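Local coordinates for putative nucleolar GTP-binding protein 1 (Plasmodium falciparum, PDB 2QU8), which binds guanine nucleotide, held here as GDP, and is probably a nucleolar GTPase of the NOG1 family, at residues T125-E128 with Q129-F133; N93-T96 with I97-T100. One frame throughout, in Å; residues are numbered along the deposited sequence.

Contact 1 of 2, residues T125-E128 with Q129-F133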
ATOM      1  N   THR A 125     -16.234  -8.571  -3.941  1.00 27.35           N
ATOM      2  CA  THR A 125     -16.711  -8.435  -2.564  1.00 27.58           C
ATOM      3  C   THR A 125     -15.546  -8.114  -1.637  1.00 27.48           C
ATOM      4  O   THR A 125     -14.387  -8.302  -1.993  1.00 27.08           O
ATOM      5  CB  THR A 125     -17.410  -9.712  -2.039  1.00 27.45           C
ATOM      6  OG1 THR A 125     -16.481 -10.795  -2.046  1.00 26.53           O
ATOM      7  CG2 THR A 125     -18.632 -10.070  -2.879  1.00 27.71           C
ATOM      8  N   ILE A 126     -15.863  -7.639  -0.440  1.00 27.83           N
ATOM      9  CA  ILE A 126     -14.836  -7.417   0.561  1.00 28.65           C
ATOM     10  C   ILE A 126     -13.994  -8.685   0.779  1.00 28.56           C
ATOM     11  O   ILE A 126     -12.775  -8.600   0.851  1.00 28.80           O
ATOM     12  CB  ILE A 126     -15.444  -6.884   1.878  1.00 28.83           C
ATOM     13  CG1 ILE A 126     -15.890  -5.427   1.674  1.00 28.91           C
ATOM     14  CG2 ILE A 126     -14.435  -7.018   3.027  1.00 29.38           C
ATOM     15  CD1 ILE A 126     -16.949  -4.919   2.648  1.00 28.57           C
ATOM     16  N   LYS A 127     -14.640  -9.851   0.830  1.00 28.89           N
ATOM     17  CA  LYS A 127     -13.939 -11.131   1.048  1.00 29.25           C
ATOM     18  C   LYS A 127     -12.985 -11.478  -0.087  1.00 28.97           C
ATOM     19  O   LYS A 127     -11.880 -11.984   0.154  1.00 29.23           O
ATOM     20  CB  LYS A 127     -14.937 -12.281   1.264  1.00 29.12           C
ATOM     21  CG  LYS A 127     -14.288 -13.660   1.447  1.00 29.63           C
ATOM     22  CD  LYS A 127     -15.330 -14.751   1.682  1.00 31.23           C
ATOM     23  CE  LYS A 127     -14.672 -16.105   1.965  1.00 35.42           C
ATOM     24  NZ  LYS A 127     -13.748 -16.052   3.155  1.00 38.26           N
ATOM     25  N   GLU A 128     -13.413 -11.220  -1.324  1.00 28.40           N
ATOM     26  CA  GLU A 128     -12.560 -11.445  -2.492  1.00 28.42           C
ATOM     27  C   GLU A 128     -11.364 -10.481  -2.477  1.00 28.02           C
ATOM     28  O   GLU A 128     -10.262 -10.843  -2.885  1.00 28.23           O
ATOM     29  CB  GLU A 128     -13.360 -11.297  -3.793  1.00 28.26           C
ATOM     30  CG  GLU A 128     -14.367 -12.415  -4.032  1.00 28.85           C
ATOM     31  CD  GLU A 128     -15.262 -12.171  -5.239  1.00 29.30           C
ATOM     32  OE1 GLU A 128     -15.805 -11.060  -5.367  1.00 28.72           O
ATOM     33  OE2 GLU A 128     -15.429 -13.103  -6.060  1.00 31.36           O
ATOM     34  N   GLN A 129     -11.589  -9.260  -1.993  1.00 27.81           N
ATOM     35  CA  GLN A 129     -10.510  -8.274  -1.870  1.00 27.54           C
ATOM     36  C   GLN A 129      -9.537  -8.632  -0.743  1.00 27.76           C
ATOM     37  O   GLN A 129      -8.338  -8.412  -0.861  1.00 27.55           O
ATOM     38  CB  GLN A 129     -11.069  -6.866  -1.681  1.00 27.27           C
ATOM     39  CG  GLN A 129     -11.846  -6.345  -2.885  1.00 27.20           C
ATOM     40  CD  GLN A 129     -12.466  -4.988  -2.634  1.00 26.95           C
ATOM     41  OE1 GLN A 129     -11.763  -3.977  -2.568  1.00 27.37           O
ATOM     42  NE2 GLN A 129     -13.790  -4.955  -2.504  1.00 26.65           N
ATOM     43  N   ILE A 130     -10.056  -9.184   0.350  1.00 28.28           N
ATOM     44  CA  ILE A 130      -9.192  -9.668   1.429  1.00 28.84           C
ATOM     45  C   ILE A 130      -8.387 -10.894   0.966  1.00 29.66           C
ATOM     46  O   ILE A 130      -7.183 -10.985   1.215  1.00 29.58           O
ATOM     47  CB  ILE A 130      -9.985  -9.938   2.724  1.00 28.69           C
ATOM     48  CG1 ILE A 130     -10.422  -8.607   3.357  1.00 28.58           C
ATOM     49  CG2 ILE A 130      -9.137 -10.721   3.708  1.00 28.58           C
ATOM     50  CD1 ILE A 130     -11.304  -8.739   4.616  1.00 28.33           C
ATOM     51  N   ASN A 131      -9.049 -11.823   0.282  1.00 30.68           N
ATOM     52  CA  ASN A 131      -8.353 -12.927  -0.372  1.00 31.91           C
ATOM     53  C   ASN A 131      -7.199 -12.456  -1.253  1.00 32.12           C
ATOM     54  O   ASN A 131      -6.120 -13.046  -1.232  1.00 32.25           O
ATOM     55  CB  ASN A 131      -9.323 -13.780  -1.187  1.00 32.38           C
ATOM     56  CG  ASN A 131     -10.200 -14.673  -0.318  1.00 34.64           C
ATOM     57  OD1 ASN A 131     -10.233 -14.547   0.915  1.00 37.42           O
ATOM     58  ND2 ASN A 131     -10.931 -15.578  -0.964  1.00 36.01           N
ATOM     59  N   LEU A 132      -7.423 -11.397  -2.030  1.00 32.37           N
ATOM     60  CA  LEU A 132      -6.351 -10.799  -2.829  1.00 32.64           C
ATOM     61  C   LEU A 132      -5.198 -10.327  -1.938  1.00 32.97           C
ATOM     62  O   LEU A 132      -4.032 -10.576  -2.252  1.00 32.55           O
ATOM     63  CB  LEU A 132      -6.877  -9.639  -3.693  1.00 32.43           C
ATOM     64  CG  LEU A 132      -5.861  -8.755  -4.434  1.00 32.56           C
ATOM     65  CD1 LEU A 132      -4.988  -9.556  -5.384  1.00 32.71           C
ATOM     66  CD2 LEU A 132      -6.563  -7.624  -5.187  1.00 32.46           C
ATOM     67  N   PHE A 133      -5.538  -9.653  -0.839  1.00 33.80           N
ATOM     68  CA  PHE A 133      -4.538  -9.141   0.099  1.00 34.84           C
ATOM     69  C   PHE A 133      -3.616 -10.236   0.639  1.00 35.97           C
ATOM     70  O   PHE A 133      -2.398 -10.074   0.646  1.00 36.18           O
ATOM     71  CB  PHE A 133      -5.186  -8.385   1.263  1.00 34.26           C
ATOM     72  CG  PHE A 133      -4.213  -8.018   2.348  1.00 34.16           C
ATOM     73  CD1 PHE A 133      -3.258  -7.028   2.134  1.00 33.59           C
ATOM     74  CD2 PHE A 133      -4.225  -8.686   3.568  1.00 34.07           C
ATOM     75  CE1 PHE A 133      -2.342  -6.696   3.123  1.00 34.59           C
ATOM     76  CE2 PHE A 133      -3.313  -8.353   4.571  1.00 34.35           C
ATOM     77  CZ  PHE A 133      -2.371  -7.356   4.346  1.00 34.42           C
TER
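Gln129 reaches back along the first turn of helix 126-137 to the carbonyl of Thr125, which receives both its backbone and its side chain. The backbone N of Gln129 lies 3.0 Å from Thr125 O. Along the side chain, CB lies near the carbonyl oxygens of both Ile126 and Thr125, and CG passes closer still, 3.3 Å from Thr125 O. With CG anti to its own carbonyl carbon (chi1 -65°) and the chain extended beyond it, the amide is carried back toward the helix start. There NE2 gives a weak hydrogen bond to Thr125 O at 3.4 Å and another weak one to Leu124 O, while OE1 accepts from the backbone N of Asp117, a pattern consistent with the modelled orientation of this buried amide. The helix start is closed by a reciprocal pair. Glu128 N donates to Thr125 OG1 at 3.2 Å, and Glu128 OE1 accepts from Thr125 N at 2.9 Å through its anti lone pair, along a nearly straight bond (168°). On the buried side, Ile126 CG2 meets Ile130 CD1 at 3.9 Å, the two side chains crossing obliquely where helix 162-174 packs on them through Asn164, Leu167 and Ile168. On the exposed side, Asn131 N donates to Lys127 O at 2.8 Å. The side chain of Asn131 packs against the same oxygen, and its OD1 comes 3.1 Å from Lys127 O, acceptor to acceptor, without a bond. Thr125 as N-cap and Glu128 three residues on form a capping box, here starting a helix that packs on the central sheet of a P-loop GTPase-like fold.

Contact 2 of 2, residues N93-T96 with I97-T100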
ATOM      1  N   ASN A  93      -0.491 -16.042 -12.071  1.00 38.58           N
ATOM      2  CA  ASN A  93      -0.494 -15.947 -13.529  1.00 39.12           C
ATOM      3  C   ASN A  93       0.667 -15.130 -14.101  1.00 39.14           C
ATOM      4  O   ASN A  93       0.870 -15.107 -15.316  1.00 39.23           O
ATOM      5  CB  ASN A  93      -1.833 -15.371 -14.021  1.00 39.66           C
ATOM      6  CG  ASN A  93      -3.015 -16.295 -13.747  1.00 41.23           C
ATOM      7  OD1 ASN A  93      -2.856 -17.507 -13.580  1.00 43.18           O
ATOM      8  ND2 ASN A  93      -4.213 -15.718 -13.711  1.00 43.03           N
ATOM      9  N   ARG A  94       1.421 -14.455 -13.230  1.00 39.07           N
ATOM     10  CA  ARG A  94       2.564 -13.648 -13.665  1.00 38.76           C
ATOM     11  C   ARG A  94       3.651 -14.514 -14.293  1.00 38.33           C
ATOM     12  O   ARG A  94       3.876 -15.653 -13.870  1.00 37.95           O
ATOM     13  CB  ARG A  94       3.177 -12.872 -12.491  1.00 39.05           C
ATOM     14  CG  ARG A  94       2.270 -11.906 -11.748  1.00 40.75           C
ATOM     15  CD  ARG A  94       1.577 -10.882 -12.638  1.00 43.23           C
ATOM     16  NE  ARG A  94       0.129 -11.080 -12.571  1.00 46.75           N
ATOM     17  CZ  ARG A  94      -0.660 -11.338 -13.607  1.00 47.21           C
ATOM     18  NH1 ARG A  94      -0.170 -11.405 -14.837  1.00 48.09           N
ATOM     19  NH2 ARG A  94      -1.956 -11.506 -13.407  1.00 49.26           N
ATOM     20  N   ASN A  95       4.320 -13.970 -15.305  1.00 38.22           N
ATOM     21  CA  ASN A  95       5.524 -14.590 -15.859  1.00 38.01           C
ATOM     22  C   ASN A  95       6.760 -14.118 -15.073  1.00 37.70           C
ATOM     23  O   ASN A  95       6.634 -13.311 -14.138  1.00 37.42           O
ATOM     24  CB  ASN A  95       5.652 -14.302 -17.364  1.00 38.05           C
ATOM     25  CG  ASN A  95       5.719 -12.808 -17.683  1.00 38.95           C
ATOM     26  OD1 ASN A  95       6.370 -12.029 -16.981  1.00 39.67           O
ATOM     27  ND2 ASN A  95       5.044 -12.407 -18.755  1.00 39.27           N
ATOM     28  N   THR A  96       7.941 -14.611 -15.449  1.00 37.34           N
ATOM     29  CA  THR A  96       9.192 -14.260 -14.750  1.00 37.03           C
ATOM     30  C   THR A  96       9.463 -12.745 -14.717  1.00 36.52           C
ATOM     31  O   THR A  96       9.609 -12.174 -13.635  1.00 36.43           O
ATOM     32  CB  THR A  96      10.398 -15.029 -15.321  1.00 36.90           C
ATOM     33  OG1 THR A  96      10.052 -16.408 -15.447  1.00 37.55           O
ATOM     34  CG2 THR A  96      11.592 -14.921 -14.394  1.00 37.49           C
ATOM     35  N   ILE A  97       9.492 -12.102 -15.885  1.00 36.02           N
ATOM     36  CA  ILE A  97       9.727 -10.651 -15.990  1.00 35.84           C
ATOM     37  C   ILE A  97       8.769  -9.805 -15.134  1.00 35.59           C
ATOM     38  O   ILE A  97       9.203  -8.850 -14.480  1.00 35.25           O
ATOM     39  CB  ILE A  97       9.676 -10.139 -17.468  1.00 36.31           C
ATOM     40  CG1 ILE A  97      10.607 -10.940 -18.395  1.00 36.95           C
ATOM     41  CG2 ILE A  97       9.968  -8.631 -17.547  1.00 36.63           C
ATOM     42  CD1 ILE A  97      12.052 -11.069 -17.933  1.00 39.11           C
ATOM     43  N   GLU A  98       7.480 -10.150 -15.147  1.00 35.01           N
ATOM     44  CA  GLU A  98       6.487  -9.478 -14.298  1.00 35.05           C
ATOM     45  C   GLU A  98       6.824  -9.651 -12.823  1.00 34.16           C
ATOM     46  O   GLU A  98       6.795  -8.685 -12.055  1.00 33.69           O
ATOM     47  CB  GLU A  98       5.072  -9.997 -14.587  1.00 35.01           C
ATOM     48  CG  GLU A  98       4.418  -9.376 -15.824  1.00 36.09           C
ATOM     49  CD  GLU A  98       3.080 -10.019 -16.183  1.00 36.72           C
ATOM     50  OE1 GLU A  98       2.939 -11.255 -16.045  1.00 38.41           O
ATOM     51  OE2 GLU A  98       2.166  -9.282 -16.620  1.00 40.12           O
ATOM     52  N   MET A  99       7.149 -10.887 -12.435  1.00 33.77           N
ATOM     53  CA  MET A  99       7.535 -11.184 -11.059  1.00 33.27           C
ATOM     54  C   MET A  99       8.739 -10.394 -10.581  1.00 33.09           C
ATOM     55  O   MET A  99       8.747  -9.946  -9.439  1.00 32.91           O
ATOM     56  CB  MET A  99       7.780 -12.679 -10.833  1.00 33.33           C
ATOM     57  CG  MET A  99       6.574 -13.458 -10.346  1.00 32.74           C
ATOM     58  SD  MET A  99       5.362 -12.636  -9.285  1.00 32.47           S
ATOM     59  CE  MET A  99       6.275 -12.261  -7.793  1.00 33.65           C
ATOM     60  N   THR A 100       9.735 -10.216 -11.456  1.00 33.33           N
ATOM     61  CA  THR A 100      10.955  -9.459 -11.135  1.00 33.50           C
ATOM     62  C   THR A 100      10.620  -7.996 -10.909  1.00 33.41           C
ATOM     63  O   THR A 100      11.183  -7.347 -10.016  1.00 33.04           O
ATOM     64  CB  THR A 100      12.032  -9.553 -12.250  1.00 33.78           C
ATOM     65  OG1 THR A 100      11.606  -8.811 -13.402  1.00 35.92           O
ATOM     66  CG2 THR A 100      12.289 -10.995 -12.648  1.00 33.63           C
TER
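Asn95 and Glu98 face each other where the chain leaves an extended loop and winds into helix 96-106, Met99 N donating to Asn95 O at 3.0 Å and Thr100 N to Thr96 O. The Asn95 side chain, with CG wedged between its backbone N and carbonyl carbon (chi1 59°), turns OD1 onto Glu98 N at 2.9 Å, nearly in line with the side-chain C=O. Glu98 answers in the other direction: OE1 takes Asn95 N at 3.1 Å by its anti lone pair. The side chains cross at about a right angle, yet their amide and carboxylate planes are only 35° apart. Arg94 folds round to the same oxygen, its NH1 3.3 Å from Glu98 OE1 in a weak hydrogen bond that is part of a salt bridge. That oxygen lies at the guanidinium edge, in its plane, while the carboxylate plane is turned 85° from it. Beside this, the sulfur of Met99 rests 3.9 Å from Arg94 CB, while Phe91 touches Met99 from the preceding loop. One carboxylate oxygen thus serves both a backbone N-H and a cation, a pairing that would be expected to favour the ionised form of Glu98 within the capping box.

In the fold
Both contacts are helix starts on one chain: contact 2 comes first, at the opening of helix 96-106, and contact 1 follows at the opening of helix 126-137, with strand 110-117 between them along the chain. Their centres lie 22 Å apart and their nearest atoms about 9 Å apart, without touching. Contact 1 is partly buried, with the side chain of Gln129 about 9 Å from the bound GDP and Leu132 touching residues of the probable P-loop; contact 2 lies at the surface, on the helix reached by the loop after strand 76-82. The same kind of cap thus begins two successive helices of the nucleotide-binding fold, one near the nucleotide and one at the periphery.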